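Local coordinates for protein 26S proteasome regulatory subunit rpn10 (Schizosaccharomyces pombe, PDB 2X5N) that serves in the 19S regulatory complex of the proteasome, where it binds K48-linked polyubiquitin chains and protects them from disassembly by deubiquitinating enzymes, at residues Lys129-Lys132 / Ala137-Ile140. Sequence-based numbering, arbitrary orientation. Where two conformers were deposited one is given.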
ATOM      1  N   LYS A 129       3.827 -13.779   8.745  1.00  9.98           N
ATOM      2  CA  LYS A 129       3.116 -14.924   9.267  1.00 12.48           C
ATOM      3  C   LYS A 129       2.049 -14.486  10.246  1.00 11.69           C
ATOM      4  O   LYS A 129       1.002 -15.109  10.333  1.00 11.16           O
ATOM      5  CB  LYS A 129       4.078 -15.920   9.921  1.00 22.29           C
ATOM      6  CG  LYS A 129       4.979 -16.632   8.919  1.00 47.31           C
ATOM      7  CD  LYS A 129       5.691 -17.827   9.536  1.00 73.27           C
ATOM      8  CE  LYS A 129       6.334 -18.689   8.463  1.00 97.75           C
ATOM      9  NZ  LYS A 129       6.991 -19.902   9.017  1.00119.69           N
ATOM     10  N   ARG A 130       2.326 -13.409  10.980  1.00 11.75           N
ATOM     11  CA  ARG A 130       1.325 -12.804  11.837  1.00 11.78           C
ATOM     12  C   ARG A 130       0.141 -12.262  11.010  1.00 12.72           C
ATOM     13  O   ARG A 130      -1.008 -12.517  11.387  1.00 12.88           O
ATOM     14  CB  ARG A 130       1.953 -11.702  12.721  1.00 14.84           C
ATOM     15  CG  ARG A 130       0.989 -11.007  13.674  1.00 15.80           C
ATOM     16  CD  ARG A 130       0.431 -11.971  14.719  1.00 18.45           C
ATOM     17  NE  ARG A 130       1.472 -12.476  15.612  1.00 19.87           N
ATOM     18  CZ  ARG A 130       1.264 -13.350  16.593  1.00 26.78           C
ATOM     19  NH1 ARG A 130       0.047 -13.823  16.826  1.00 32.15           N
ATOM     20  NH2 ARG A 130       2.278 -13.753  17.339  1.00 29.79           N
ATOM     21  N   MET A 131       0.395 -11.552   9.900  1.00 10.74           N
ATOM     22  CA  MET A 131      -0.693 -11.129   9.007  1.00 13.42           C
ATOM     23  C   MET A 131      -1.516 -12.326   8.538  1.00 11.87           C
ATOM     24  O   MET A 131      -2.746 -12.270   8.502  1.00 13.70           O
ATOM     25  CB  MET A 131      -0.165 -10.392   7.769  1.00 15.15           C
ATOM     26  CG  MET A 131       0.371  -8.976   8.011  1.00 16.26           C
ATOM     27  SD  MET A 131       0.468  -8.038   6.504  1.00 21.45           S
ATOM     28  CE  MET A 131      -1.251  -7.782   6.133  1.00 39.70           C
ATOM     29  N   LYS A 132      -0.841 -13.406   8.158  1.00 11.16           N
ATOM     30  CA  LYS A 132      -1.537 -14.545   7.600  1.00  9.49           C
ATOM     31  C   LYS A 132      -2.429 -15.156   8.676  1.00 12.54           C
ATOM     32  O   LYS A 132      -3.575 -15.532   8.419  1.00 13.01           O
ATOM     33  CB  LYS A 132      -0.542 -15.579   7.072  1.00 13.83           C
ATOM     34  CG  LYS A 132      -1.209 -16.775   6.428  1.00 16.39           C
ATOM     35  CD  LYS A 132      -0.185 -17.795   5.941  1.00 25.20           C
ATOM     36  CE  LYS A 132      -0.867 -19.012   5.335  1.00 40.39           C
ATOM     37  NZ  LYS A 132       0.101 -20.067   4.930  1.00 54.01           N
ATOM     38  N   ALA A 137      -4.737  -9.809   4.052  1.00  4.67           N
ATOM     39  CA  ALA A 137      -4.022  -9.889   2.788  1.00  4.92           C
ATOM     40  C   ALA A 137      -3.166  -8.655   2.601  1.00  4.88           C
ATOM     41  O   ALA A 137      -3.447  -7.602   3.175  1.00  5.20           O
ATOM     42  CB  ALA A 137      -5.003  -9.994   1.651  1.00  6.08           C
ATOM     43  N   ILE A 138      -2.119  -8.785   1.798  1.00  4.72           N
ATOM     44  CA  ILE A 138      -1.253  -7.654   1.540  1.00  5.05           C
ATOM     45  C   ILE A 138      -0.698  -7.713   0.123  1.00  4.34           C
ATOM     46  O   ILE A 138      -0.302  -8.778  -0.369  1.00  4.84           O
ATOM     47  CB  ILE A 138      -0.132  -7.544   2.587  1.00  6.58           C
ATOM     48  CG1 ILE A 138       0.755  -6.319   2.305  1.00  8.46           C
ATOM     49  CG2 ILE A 138       0.668  -8.846   2.678  1.00  8.61           C
ATOM     50  CD1 ILE A 138       1.470  -5.779   3.504  1.00 11.69           C
ATOM     51  N   ASP A 139      -0.691  -6.548  -0.507  1.00  4.27           N
ATOM     52  CA  ASP A 139       0.007  -6.302  -1.755  1.00  3.88           C
ATOM     53  C   ASP A 139       1.079  -5.259  -1.498  1.00  5.03           C
ATOM     54  O   ASP A 139       0.855  -4.280  -0.793  1.00  5.34           O
ATOM     55  CB  ASP A 139      -0.952  -5.791  -2.822  1.00  5.22           C
ATOM     56  CG  ASP A 139      -2.091  -6.720  -3.039  1.00  5.81           C
ATOM     57  OD1 ASP A 139      -1.835  -7.933  -3.192  1.00  6.83           O
ATOM     58  OD2 ASP A 139      -3.241  -6.236  -3.058  1.00  7.35           O
ATOM     59  N   ILE A 140       2.244  -5.475  -2.082  0.61  3.48           N
ATOM     60  CA  ILE A 140       3.329  -4.508  -1.981  0.61  4.19           C
ATOM     61  C   ILE A 140       3.729  -4.061  -3.369  0.61  3.67           C
ATOM     62  O   ILE A 140       3.942  -4.882  -4.249  0.61  4.17           O
ATOM     63  CB  ILE A 140       4.550  -5.101  -1.283  0.61  5.57           C
ATOM     64  CG1 ILE A 140       4.209  -5.437   0.176  0.61  8.14           C
ATOM     65  CG2 ILE A 140       5.723  -4.155  -1.353  0.61  7.77           C
ATOM     66  CD1 ILE A 140       5.309  -6.178   0.913  0.61 12.21           C
TER
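Met131 reaches from the helix to the strand and meets Ile138, and this apolar pair carries the contact. The two side chains run at about a right angle to each other, so the thioether end of the methionine lies across the branched isoleucine. The methyl carbon CE of Met131 comes to 3.7 Å from CB of Ile138, and SD of Met131 sits 3.9 Å from both CG2 and CD1 of Ile138. The chain of Met131 runs out from the helix with CG anti to the carbonyl carbon (chi1 -72°) and then bends at the last torsion (chi3 70°), which swings CE past the sulfur toward CB of Ile138 and the carbonyl of Ala137. A long, unbranched, flexible residue suits this place because it spans the gap between helix and sheet; beta-branched Ile138 suits a strand and offers both its branches to the sulfur.

The segments are the closing part of a beta-alpha-beta crossover, strand 106-113, helix 121-133 and strand 136-143, within the Rossmann-like von Willebrand factor A fold. Helices pack on both faces of a central, mostly parallel sheet, and the contact belongs to one of these buried layers: Met131 also touches Ile109 of the neighbouring strand and Gln94 of helix 86-98, and Ile138 packs on Phe155 and Ala159 of helix 151-159.

Beside the apolar pair is a van der Waals contact with the backbone: CE of Met131 lies 3.7 Å from the carbonyl O of Ala137. Ala137 directs its own short methyl away from the helix, where a small side chain fits against Arg108 and Ser164, so the strand presents main chain here. No hydrogen bond links the two segments; the backbone of Ala137 hydrogen-bonds instead to Gln107 and Ile109 of the adjacent parallel strand 106-113.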